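Local structure of putative oxidoreductase molybdopterin-binding subunit (Sulfolobus tokodaii, 4ZOH) at residues G63-F66 with T70-T73; V48-G53 with G57-P62; V119-G124 with H322-P327; V196-F201 with E224-A229. The protein probably serves as the molybdenum-bearing catalytic subunit of an aldehyde oxidase and xanthine dehydrogenase family enzyme, holding a pterin cytosine dinucleotide cofactor. All blocks are in the same frame, centred on the assembly; numbering follows the deposited sequence.

Interaction 1 (G63-F66 with T70-T73); sequences GKDF and TKET
Lys64 meets Thr70 through its backbone: the hydroxyl OG1 of Thr70 donates a hydrogen bond to Lys64 O at 2.6 Å. The hydroxyl comes from above the carbonyl plane, 46° out of it. OG1 can do this because it sits between the backbone N and the carbonyl carbon of its own residue (chi1 52°). Gly63, the residue before Lys64, gives a hydrogen bond from its N to a water, which the NZ of Lys71 reaches only weakly.

Asp65 comes next and carries most of the contact. Its OD1 accepts from three successive backbone N-H groups. Thr70 N, 3.2 Å from Asp65 OD1, meets the anti lone pair of that oxygen. Lys71 N is 2.9 Å from Asp65 OD1 and meets it nearly end-on to the C-O bond. Glu72 N, 2.8 Å from Asp65 OD1, arrives from above the carboxylate plane. The side chain thus closes a short loop that leads into strand 72-73, an outer strand of a small antiparallel sheet in the a/b hammerhead domain. The other oxygen, OD2, is bonded to His122, so both ends of the carboxylate are fixed. Glu72 CB packs 3.6 Å from Asp65 OD2. The Glu72 carboxylate is turned 66° from that of Asp65 and binds His43 and Ser123. These partners probably ease the nearness of two acids. A second water donates to Glu72 O at 2.8 Å and, weakly, to Asp65 O.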
loop_
_atom_site.group_PDB
_atom_site.type_symbol
_atom_site.label_atom_id
_atom_site.label_comp_id
_atom_site.label_asym_id
_atom_site.label_seq_id
_atom_site.Cartn_x
_atom_site.Cartn_y
_atom_site.Cartn_z
ATOM N N GLY A 63 28.646 -12.796 -15.879
ATOM C CA GLY A 63 30.072 -12.920 -15.616
ATOM C C GLY A 63 30.363 -13.398 -14.219
ATOM O O GLY A 63 31.522 -13.567 -13.877
ATOM N N LYS A 64 29.321 -13.624 -13.400
ATOM C CA LYS A 64 29.504 -14.153 -12.039
ATOM C C LYS A 64 28.528 -15.274 -11.725
ATOM O O LYS A 64 27.531 -15.490 -12.427
ATOM C CB LYS A 64 29.457 -13.029 -11.028
ATOM C CG LYS A 64 30.534 -12.005 -11.322
ATOM C CD LYS A 64 30.246 -10.689 -10.673
ATOM C CE LYS A 64 31.286 -10.416 -9.605
ATOM N NZ LYS A 64 31.173 -8.990 -9.174
ATOM N N ASP A 65 28.853 -16.058 -10.730
ATOM C CA ASP A 65 27.967 -17.153 -10.370
ATOM C C ASP A 65 27.225 -16.827 -9.029
ATOM O O ASP A 65 26.611 -17.707 -8.456
ATOM C CB ASP A 65 28.764 -18.464 -10.215
ATOM C CG ASP A 65 29.032 -19.210 -11.559
ATOM O OD1 ASP A 65 28.084 -19.441 -12.346
ATOM O OD2 ASP A 65 30.220 -19.631 -11.747
ATOM N N PHE A 66 27.337 -15.596 -8.528
ATOM C CA PHE A 66 26.723 -15.123 -7.238
ATOM C C PHE A 66 26.369 -13.673 -7.505
ATOM O O PHE A 66 27.184 -12.982 -8.146
ATOM C CB PHE A 66 27.708 -15.252 -6.053
ATOM C CG PHE A 66 28.072 -16.704 -5.742
ATOM C CD1 PHE A 66 27.248 -17.511 -4.885
ATOM C CD2 PHE A 66 29.220 -17.314 -6.351
ATOM C CE1 PHE A 66 27.562 -18.860 -4.666
ATOM C CE2 PHE A 66 29.532 -18.674 -6.126
ATOM C CZ PHE A 66 28.703 -19.453 -5.290
ATOM N N THR A 70 25.096 -18.530 -12.879
ATOM C CA THR A 70 24.986 -18.370 -14.383
ATOM C C THR A 70 25.532 -19.553 -15.174
ATOM O O THR A 70 24.794 -20.145 -15.937
ATOM C CB THR A 70 25.694 -17.111 -14.870
ATOM O OG1 THR A 70 27.020 -17.130 -14.362
ATOM C CG2 THR A 70 25.024 -15.871 -14.349
ATOM N N LYS A 71 26.801 -19.930 -14.950
ATOM C CA LYS A 71 27.429 -21.172 -15.543
ATOM C C LYS A 71 27.553 -22.361 -14.612
ATOM O O LYS A 71 27.580 -23.535 -15.072
ATOM C CB LYS A 71 28.862 -20.929 -15.995
ATOM C CG LYS A 71 29.295 -19.504 -16.157
ATOM C CD LYS A 71 29.114 -19.065 -17.585
ATOM C CE LYS A 71 30.062 -17.904 -17.851
ATOM N NZ LYS A 71 29.477 -17.137 -18.978
ATOM N N GLU A 72 27.674 -22.079 -13.305
ATOM C CA GLU A 72 28.010 -23.134 -12.368
ATOM C C GLU A 72 27.278 -22.962 -11.019
ATOM O O GLU A 72 27.490 -21.955 -10.305
ATOM C CB GLU A 72 29.529 -23.174 -12.168
ATOM C CG GLU A 72 30.075 -24.458 -11.485
ATOM C CD GLU A 72 31.594 -24.360 -11.257
ATOM O OE1 GLU A 72 32.275 -23.653 -12.045
ATOM O OE2 GLU A 72 32.118 -24.945 -10.267
ATOM N N THR A 73 26.447 -23.956 -10.706
ATOM C CA THR A 73 25.756 -24.017 -9.437
ATOM C C THR A 73 26.513 -24.879 -8.415
ATOM O O THR A 73 26.928 -25.995 -8.763
ATOM C CB THR A 73 24.309 -24.507 -9.586
ATOM O OG1 THR A 73 23.696 -24.500 -8.281
ATOM C CG2 THR A 73 24.228 -25.884 -10.182
HETATM O O HOH W 1 27.767 -15.364 -16.718
HETATM O O HOH W 2 27.550 -20.902 -7.728
#

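Interaction 2 (V48-G53 with G57-P62); sequences VKKEEG and GEDINP
Lys50 and Asp59 form a salt bridge on the protein surface. Lys50 NZ is 2.9 Å from Asp59 OD1, which it meets on the syn side, 26° out of the carboxylate plane. The same NZ of Lys50 makes a weak hydrogen bond to Asp59 OD2 at 3.0 Å. The ammonium group therefore straddles both oxygens. The bridge spans the short strand 54-56, an outer strand of a mixed sheet, within the a/b hammerhead region: Lys50 lies in the loop before it, Asp59 in the turn after it.

The two side chains approach from opposite directions. Lys50 runs extended from CG, which lies anti to the backbone N (chi1 178°), and bends only at its last torsion, bringing NZ back toward the acid. Its methylenes come along too, with Lys50 CE 3.4 Å from Asp59 OD1. Asp59 OD2 also accepts from the backbone N of Thr56, which ties the carboxylate to the strand end.

Packing is slight and lies outside the pair. The lysine chain rests on Phe55 and Thr56 of the strand. The turn bearing Asp59 is held by its own backbone, where Gly57 O accepts from Ile60 N at 3.0 Å and from Asn61 N at 2.8 Å.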
loop_
_atom_site.group_PDB
_atom_site.type_symbol
_atom_site.label_atom_id
_atom_site.label_comp_id
_atom_site.label_asym_id
_atom_site.label_seq_id
_atom_site.Cartn_x
_atom_site.Cartn_y
_atom_site.Cartn_z
ATOM N N VAL A 48 20.426 -22.506 -18.964
ATOM C CA VAL A 48 19.028 -22.278 -18.767
ATOM C C VAL A 48 18.542 -21.516 -19.966
ATOM O O VAL A 48 19.113 -20.493 -20.301
ATOM C CB VAL A 48 18.724 -21.406 -17.518
ATOM C CG1 VAL A 48 17.265 -21.533 -17.216
ATOM C CG2 VAL A 48 19.547 -21.803 -16.314
ATOM N N LYS A 49 17.489 -22.018 -20.599
ATOM C CA LYS A 49 16.896 -21.325 -21.721
ATOM C C LYS A 49 16.073 -20.109 -21.221
ATOM O O LYS A 49 15.019 -20.288 -20.533
ATOM C CB LYS A 49 15.986 -22.265 -22.493
ATOM C CG LYS A 49 15.647 -21.658 -23.829
ATOM C CD LYS A 49 14.854 -22.619 -24.677
ATOM C CE LYS A 49 14.631 -22.011 -26.046
ATOM N NZ LYS A 49 13.244 -22.314 -26.444
ATOM N N LYS A 50 16.578 -18.904 -21.540
ATOM C CA LYS A 50 15.862 -17.628 -21.308
ATOM C C LYS A 50 14.666 -17.639 -22.253
ATOM O O LYS A 50 14.802 -18.029 -23.421
ATOM C CB LYS A 50 16.798 -16.424 -21.486
ATOM C CG LYS A 50 16.199 -15.028 -21.338
ATOM C CD LYS A 50 17.352 -14.034 -21.192
ATOM C CE LYS A 50 16.951 -12.576 -21.406
ATOM N NZ LYS A 50 16.156 -12.027 -20.279
ATOM N N GLU A 51 13.494 -17.314 -21.695
ATOM C CA GLU A 51 12.159 -17.431 -22.360
ATOM C C GLU A 51 11.203 -16.408 -21.760
ATOM O O GLU A 51 11.555 -15.731 -20.801
ATOM C CB GLU A 51 11.588 -18.831 -22.253
ATOM C CG GLU A 51 12.409 -19.852 -23.013
ATOM C CD GLU A 51 11.618 -21.095 -23.355
ATOM O OE1 GLU A 51 11.996 -22.201 -22.909
ATOM O OE2 GLU A 51 10.604 -20.969 -24.071
ATOM N N GLU A 52 10.026 -16.240 -22.356
ATOM C CA GLU A 52 9.093 -15.234 -21.900
ATOM C C GLU A 52 8.676 -15.529 -20.425
ATOM O O GLU A 52 8.115 -16.587 -20.141
ATOM C CB GLU A 52 7.878 -15.239 -22.806
ATOM C CG GLU A 52 6.896 -14.121 -22.504
ATOM C CD GLU A 52 5.911 -13.965 -23.640
ATOM O OE1 GLU A 52 4.768 -14.484 -23.526
ATOM O OE2 GLU A 52 6.319 -13.381 -24.669
ATOM N N GLY A 53 8.992 -14.605 -19.512
ATOM C CA GLY A 53 8.649 -14.742 -18.090
ATOM C C GLY A 53 9.741 -15.496 -17.351
ATOM O O GLY A 53 9.600 -15.723 -16.150
ATOM N N GLY A 57 20.560 -16.091 -14.457
ATOM C CA GLY A 57 21.579 -15.368 -13.753
ATOM C C GLY A 57 22.222 -14.305 -14.591
ATOM O O GLY A 57 22.785 -13.355 -14.038
ATOM N N GLU A 58 22.210 -14.479 -15.913
ATOM C CA GLU A 58 22.849 -13.477 -16.829
ATOM C C GLU A 58 22.142 -12.152 -16.773
ATOM O O GLU A 58 22.757 -11.134 -16.968
ATOM C CB GLU A 58 22.878 -13.967 -18.316
ATOM C CG GLU A 58 23.671 -15.277 -18.519
ATOM C CD GLU A 58 25.199 -15.177 -18.281
ATOM O OE1 GLU A 58 25.779 -14.076 -18.012
ATOM O OE2 GLU A 58 25.860 -16.253 -18.371
ATOM N N ASP A 59 20.846 -12.188 -16.483
ATOM C CA ASP A 59 20.068 -10.975 -16.276
ATOM C C ASP A 59 20.391 -10.258 -14.985
ATOM O O ASP A 59 20.049 -9.096 -14.838
ATOM C CB ASP A 59 18.580 -11.291 -16.317
ATOM C CG ASP A 59 18.145 -11.831 -17.652
ATOM O OD1 ASP A 59 18.486 -11.228 -18.673
ATOM O OD2 ASP A 59 17.420 -12.830 -17.713
ATOM N N ILE A 60 21.041 -10.950 -14.051
ATOM C CA ILE A 60 21.308 -10.414 -12.739
ATOM C C ILE A 60 22.776 -10.061 -12.465
ATOM O O ILE A 60 23.106 -8.985 -11.932
ATOM C CB ILE A 60 20.768 -11.383 -11.643
ATOM C CG1 ILE A 60 19.294 -11.810 -11.941
ATOM C CG2 ILE A 60 20.867 -10.732 -10.259
ATOM C CD1 ILE A 60 18.286 -10.663 -11.947
ATOM N N ASN A 61 23.675 -10.993 -12.741
ATOM C CA ASN A 61 25.062 -10.777 -12.401
ATOM C C ASN A 61 25.936 -11.450 -13.544
ATOM O O ASN A 61 26.688 -12.404 -13.275
ATOM C CB ASN A 61 25.349 -11.278 -10.950
ATOM C CG ASN A 61 24.720 -12.634 -10.666
ATOM O OD1 ASN A 61 23.737 -12.741 -9.886
ATOM N ND2 ASN A 61 25.255 -13.690 -11.300
ATOM N N PRO A 62 25.778 -10.981 -14.828
ATOM C CA PRO A 62 26.540 -11.553 -15.961
ATOM C C PRO A 62 28.042 -11.650 -15.598
ATOM O O PRO A 62 28.603 -10.741 -14.952
ATOM C CB PRO A 62 26.296 -10.536 -17.084
ATOM C CG PRO A 62 26.044 -9.216 -16.359
ATOM C CD PRO A 62 25.140 -9.702 -15.234
#

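Interaction 3 (V119-G124 with H322-P327); sequences VKVHSG and HTNITP
Val121 and Asn324 are joined by one hydrogen bond across the contact. Asn324 ND2 donates to Val121 O at 3.1 Å, with an N-H...O angle of 153°. The acceptor lies in the amide plane of Asn324, while the donor is tilted 16° from the carbonyl plane. Asn324 has further polar partners: its OD1 accepts from Val108 N, and ND2 also bonds to Thr74 O. The buried amide is thus gripped at both ends and its rotation is fixed. Its backbone forms the centre of an inverse gamma turn.

The apolar contacts come from the two methyl branches of Val121. Val121 CG1, anti to the backbone N (chi1 173°), lies over the face of the Asn324 amide, 3.3 Å from ND2. Val121 CG2 presses on the opposing backbone, 3.5 Å from Thr323 CA. It also touches the beta carbon of His322, with Val121 CG2 to His322 CB at 3.8 Å. The imidazole of His322 leads elsewhere, and its ND1 binds Gly284 O.

Both segments are loops of the molybdopterin cofactor-binding region. The loop 119-124 leads into strand 129-138. The loop 322-327 leaves strand 313-321, which pairs antiparallel with 129-138. Thr323 rests against helix 111-114, and Pro327 against helix 288-304.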
loop_
_atom_site.group_PDB
_atom_site.type_symbol
_atom_site.label_atom_id
_atom_site.label_comp_id
_atom_site.label_asym_id
_atom_site.label_seq_id
_atom_site.Cartn_x
_atom_site.Cartn_y
_atom_site.Cartn_z
ATOM N N VAL A 119 38.706 -31.965 -4.240
ATOM C CA VAL A 119 37.580 -31.566 -5.105
ATOM C C VAL A 119 37.174 -30.121 -4.776
ATOM O O VAL A 119 36.829 -29.830 -3.604
ATOM C CB VAL A 119 36.360 -32.483 -4.876
ATOM C CG1 VAL A 119 35.150 -31.987 -5.660
ATOM C CG2 VAL A 119 36.699 -33.959 -5.178
ATOM N N LYS A 120 37.183 -29.223 -5.766
ATOM C CA LYS A 120 36.890 -27.813 -5.484
ATOM C C LYS A 120 35.384 -27.594 -5.424
ATOM O O LYS A 120 34.621 -28.170 -6.219
ATOM C CB LYS A 120 37.453 -26.874 -6.538
ATOM C CG LYS A 120 38.932 -26.984 -6.765
ATOM C CD LYS A 120 39.712 -26.122 -5.809
ATOM C CE LYS A 120 41.188 -26.418 -5.997
ATOM N NZ LYS A 120 41.892 -25.864 -4.813
ATOM N N VAL A 121 34.917 -26.813 -4.457
ATOM C CA VAL A 121 33.443 -26.578 -4.344
ATOM C C VAL A 121 32.923 -25.765 -5.558
ATOM O O VAL A 121 31.841 -26.018 -6.116
ATOM C CB VAL A 121 33.069 -25.897 -3.008
ATOM C CG1 VAL A 121 31.573 -25.529 -3.009
ATOM C CG2 VAL A 121 33.357 -26.886 -1.872
ATOM N N HIS A 122 33.699 -24.792 -5.944
ATOM C CA HIS A 122 33.504 -24.128 -7.228
ATOM C C HIS A 122 34.807 -24.232 -8.077
ATOM O O HIS A 122 35.892 -23.987 -7.533
ATOM C CB HIS A 122 33.191 -22.629 -7.034
ATOM C CG HIS A 122 32.724 -21.935 -8.293
ATOM N ND1 HIS A 122 33.575 -21.222 -9.111
ATOM C CD2 HIS A 122 31.489 -21.837 -8.860
ATOM C CE1 HIS A 122 32.889 -20.726 -10.129
ATOM N NE2 HIS A 122 31.621 -21.069 -9.998
ATOM N N SER A 123 34.652 -24.475 -9.395
ATOM C CA SER A 123 35.767 -24.356 -10.439
ATOM C C SER A 123 36.783 -23.307 -10.186
ATOM O O SER A 123 37.952 -23.589 -10.216
ATOM C CB SER A 123 35.244 -24.096 -11.859
ATOM O OG SER A 123 34.639 -25.271 -12.252
ATOM N N GLY A 124 36.355 -22.090 -9.965
ATOM C CA GLY A 124 37.333 -21.039 -9.811
ATOM C C GLY A 124 37.937 -20.731 -8.458
ATOM O O GLY A 124 38.550 -19.682 -8.350
ATOM N N HIS A 322 34.597 -24.297 2.727
ATOM C CA HIS A 322 33.401 -24.501 1.848
ATOM C C HIS A 322 33.048 -25.939 1.640
ATOM O O HIS A 322 33.939 -26.791 1.651
ATOM C CB HIS A 322 33.652 -23.889 0.452
ATOM C CG HIS A 322 33.898 -22.423 0.502
ATOM N ND1 HIS A 322 32.918 -21.533 0.896
ATOM C CD2 HIS A 322 35.011 -21.692 0.285
ATOM C CE1 HIS A 322 33.411 -20.302 0.863
ATOM N NE2 HIS A 322 34.675 -20.364 0.483
ATOM N N THR A 323 31.768 -26.219 1.423
ATOM C CA THR A 323 31.344 -27.514 0.952
ATOM C C THR A 323 30.173 -27.203 0.002
ATOM O O THR A 323 29.642 -26.101 0.033
ATOM C CB THR A 323 30.889 -28.502 2.134
ATOM O OG1 THR A 323 29.760 -27.950 2.853
ATOM C CG2 THR A 323 32.017 -28.771 3.134
ATOM N N ASN A 324 29.711 -28.191 -0.762
ATOM C CA ASN A 324 28.601 -28.028 -1.706
ATOM C C ASN A 324 27.221 -28.046 -1.083
ATOM O O ASN A 324 26.377 -28.854 -1.502
ATOM C CB ASN A 324 28.691 -29.042 -2.860
ATOM C CG ASN A 324 29.878 -28.764 -3.766
ATOM O OD1 ASN A 324 30.899 -29.441 -3.667
ATOM N ND2 ASN A 324 29.766 -27.704 -4.614
ATOM N N ILE A 325 26.997 -27.147 -0.087
ATOM C CA ILE A 325 25.669 -27.000 0.534
ATOM C C ILE A 325 25.363 -25.552 0.729
ATOM O O ILE A 325 26.263 -24.606 0.623
ATOM C CB ILE A 325 25.540 -27.772 1.897
ATOM C CG1 ILE A 325 26.486 -27.157 2.940
ATOM C CG2 ILE A 325 25.766 -29.261 1.706
ATOM C CD1 ILE A 325 26.407 -27.839 4.297
ATOM N N THR A 326 24.089 -25.353 1.009
ATOM C CA THR A 326 23.566 -24.031 1.331
ATOM C C THR A 326 24.602 -23.206 2.117
ATOM O O THR A 326 25.068 -23.641 3.183
ATOM C CB THR A 326 22.288 -24.194 2.225
ATOM O OG1 THR A 326 21.426 -25.142 1.617
ATOM C CG2 THR A 326 21.601 -22.896 2.297
ATOM N N PRO A 327 24.948 -21.993 1.662
ATOM C CA PRO A 327 25.884 -21.286 2.528
ATOM C C PRO A 327 25.397 -21.068 4.005
ATOM O O PRO A 327 24.245 -20.694 4.221
ATOM C CB PRO A 327 26.005 -19.915 1.827
ATOM C CG PRO A 327 25.634 -20.191 0.403
ATOM C CD PRO A 327 24.482 -21.120 0.577
#

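Interaction 4 (V196-F201 with E224-A229); sequences VDFLGF and EEYALA
Phe198 and Tyr226 are the aromatic pair at the centre of this contact. Their ring centroids are 4.8 Å apart and the planes stand 47° apart, an oblique pairing. The Tyr226 CB lies over one face of the Phe198 ring as a CH-pi contact, 4.1 Å from the ring centroid and 21° off the normal. It is displaced toward the rim, near Phe198 CE2. In return, the beta carbon of Phe198 touches the tyrosine ring obliquely, with Phe198 CB 3.6 Å from Tyr226 CE1. Each side chain thus uses both its ring and its CB. A smaller contact lies one turn along the second helix, where a methyl of Leu199 meets that of Ala229 (Leu199 CD1 to Ala229 CB, 4.0 Å).

Phe198 sends its ring away from its own backbone N (chi1 176°) and across to helix 223-235. The phenol oxygen of Tyr226 is hydrogen-bonded to Asp289, which fixes the far end of that ring. Pro67 touches both aromatic side chains. Leu199 and Ala229 also rest on Leu179 of strand 179-183.

The contact joins the C-terminal end of helix 188-199 to the first half of helix 223-235. Gly200, just after the first helix, takes positive phi, and Gly200 N still bonds to Val196 O at 2.8 Å. No hydrogen bond crosses between the two segments. The helices are held here by dispersion and CH-pi contacts, so their fit depends on the shapes of the side chains.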
loop_
_atom_site.group_PDB
_atom_site.type_symbol
_atom_site.label_atom_id
_atom_site.label_comp_id
_atom_site.label_asym_id
_atom_site.label_seq_id
_atom_site.Cartn_x
_atom_site.Cartn_y
_atom_site.Cartn_z
ATOM N N VAL A 196 22.357 -0.602 -2.443
ATOM C CA VAL A 196 23.109 0.531 -3.026
ATOM C C VAL A 196 24.424 -0.016 -3.653
ATOM O O VAL A 196 24.677 0.292 -4.834
ATOM C CB VAL A 196 23.411 1.661 -2.004
ATOM C CG1 VAL A 196 24.425 2.726 -2.570
ATOM C CG2 VAL A 196 22.099 2.321 -1.542
ATOM N N ASP A 197 25.167 -0.851 -2.885
ATOM C CA ASP A 197 26.430 -1.439 -3.290
ATOM C C ASP A 197 26.180 -2.347 -4.506
ATOM O O ASP A 197 26.945 -2.301 -5.462
ATOM C CB ASP A 197 27.157 -2.284 -2.232
ATOM C CG ASP A 197 27.660 -1.495 -1.068
ATOM O OD1 ASP A 197 27.747 -0.233 -1.085
ATOM O OD2 ASP A 197 28.002 -2.168 -0.075
ATOM N N PHE A 198 25.128 -3.138 -4.500
ATOM C CA PHE A 198 24.977 -4.078 -5.604
ATOM C C PHE A 198 24.470 -3.430 -6.901
ATOM O O PHE A 198 24.869 -3.838 -7.992
ATOM C CB PHE A 198 24.085 -5.223 -5.194
ATOM C CG PHE A 198 23.775 -6.203 -6.292
ATOM C CD1 PHE A 198 24.742 -7.128 -6.730
ATOM C CD2 PHE A 198 22.540 -6.239 -6.862
ATOM C CE1 PHE A 198 24.444 -8.045 -7.725
ATOM C CE2 PHE A 198 22.217 -7.198 -7.849
ATOM C CZ PHE A 198 23.191 -8.064 -8.305
ATOM N N LEU A 199 23.629 -2.412 -6.790
ATOM C CA LEU A 199 22.969 -1.840 -7.935
ATOM C C LEU A 199 23.663 -0.592 -8.428
ATOM O O LEU A 199 23.392 -0.177 -9.518
ATOM C CB LEU A 199 21.495 -1.545 -7.632
ATOM C CG LEU A 199 20.632 -2.765 -7.186
ATOM C CD1 LEU A 199 19.206 -2.329 -6.834
ATOM C CD2 LEU A 199 20.499 -3.797 -8.259
ATOM N N GLY A 200 24.538 0.000 -7.627
ATOM C CA GLY A 200 25.320 1.147 -8.081
ATOM C C GLY A 200 24.567 2.465 -8.093
ATOM O O GLY A 200 24.909 3.358 -8.880
ATOM N N PHE A 201 23.522 2.603 -7.273
ATOM C CA PHE A 201 22.940 3.926 -7.086
ATOM C C PHE A 201 22.303 4.091 -5.690
ATOM O O PHE A 201 21.979 3.094 -5.010
ATOM C CB PHE A 201 21.970 4.280 -8.246
ATOM C CG PHE A 201 20.618 3.613 -8.135
ATOM C CD1 PHE A 201 19.493 4.363 -7.877
ATOM C CD2 PHE A 201 20.498 2.233 -8.246
ATOM C CE1 PHE A 201 18.261 3.761 -7.744
ATOM C CE2 PHE A 201 19.263 1.616 -8.118
ATOM C CZ PHE A 201 18.147 2.388 -7.848
ATOM N N GLU A 224 18.041 -13.963 -3.562
ATOM C CA GLU A 224 16.722 -13.579 -4.057
ATOM C C GLU A 224 16.435 -12.079 -3.874
ATOM O O GLU A 224 15.763 -11.445 -4.713
ATOM C CB GLU A 224 15.627 -14.392 -3.352
ATOM C CG GLU A 224 15.679 -15.880 -3.585
ATOM C CD GLU A 224 16.491 -16.581 -2.510
ATOM O OE1 GLU A 224 17.514 -16.080 -2.137
ATOM O OE2 GLU A 224 16.114 -17.655 -2.067
ATOM N N GLU A 225 16.948 -11.494 -2.802
ATOM C CA GLU A 225 16.694 -10.091 -2.610
ATOM C C GLU A 225 17.451 -9.216 -3.629
ATOM O O GLU A 225 16.896 -8.279 -4.198
ATOM C CB GLU A 225 17.040 -9.651 -1.164
ATOM C CG GLU A 225 16.004 -10.074 -0.073
ATOM C CD GLU A 225 16.610 -9.904 1.323
ATOM O OE1 GLU A 225 17.441 -10.714 1.697
ATOM O OE2 GLU A 225 16.298 -8.977 2.064
ATOM N N TYR A 226 18.747 -9.464 -3.774
ATOM C CA TYR A 226 19.533 -8.801 -4.894
ATOM C C TYR A 226 18.875 -8.965 -6.262
ATOM O O TYR A 226 18.721 -7.990 -6.996
ATOM C CB TYR A 226 20.959 -9.361 -4.943
ATOM C CG TYR A 226 21.834 -8.955 -3.773
ATOM C CD1 TYR A 226 22.030 -7.616 -3.462
ATOM C CD2 TYR A 226 22.459 -9.932 -2.989
ATOM C CE1 TYR A 226 22.875 -7.212 -2.474
ATOM C CE2 TYR A 226 23.325 -9.554 -1.992
ATOM C CZ TYR A 226 23.539 -8.192 -1.763
ATOM O OH TYR A 226 24.364 -7.811 -0.760
ATOM N N ALA A 227 18.452 -10.167 -6.569
ATOM C CA ALA A 227 17.824 -10.433 -7.858
ATOM C C ALA A 227 16.494 -9.712 -8.023
ATOM O O ALA A 227 16.212 -9.122 -9.092
ATOM C CB ALA A 227 17.660 -11.925 -8.105
ATOM N N LEU A 228 15.677 -9.716 -6.968
ATOM C CA LEU A 228 14.351 -9.087 -7.056
ATOM C C LEU A 228 14.535 -7.598 -7.315
ATOM O O LEU A 228 13.839 -6.976 -8.117
ATOM C CB LEU A 228 13.568 -9.289 -5.724
ATOM C CG LEU A 228 12.108 -8.880 -5.853
ATOM C CD1 LEU A 228 11.354 -9.873 -6.760
ATOM C CD2 LEU A 228 11.478 -8.817 -4.433
ATOM N N ALA A 229 15.521 -7.038 -6.629
ATOM C CA ALA A 229 15.761 -5.647 -6.708
ATOM C C ALA A 229 16.238 -5.217 -8.138
ATOM O O ALA A 229 15.774 -4.209 -8.696
ATOM C CB ALA A 229 16.749 -5.291 -5.685
#

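From the N terminus, interaction 2 closes first, around edge strand 54-56. Interaction 1 follows at once and closes the short loop leading into strand 72-73. The two touch where Thr70 CG2 packs on Gly57 and Glu58. Interaction 3 closes a much longer loop, from 119-124 to 322-327, and interaction 4 is nested inside it, pairing two helices. Interactions 1 and 2 lie in the a/b hammerhead region; the other two lie in the cofactor-binding region. Contacts bridge these regions: Asp65 bonds to His122, and Glu72 to Ser123, both of interaction 3, while Ile60 of interaction 2 packs on Phe198 and Ala227 of interaction 4. Interactions 3 and 4 do not touch.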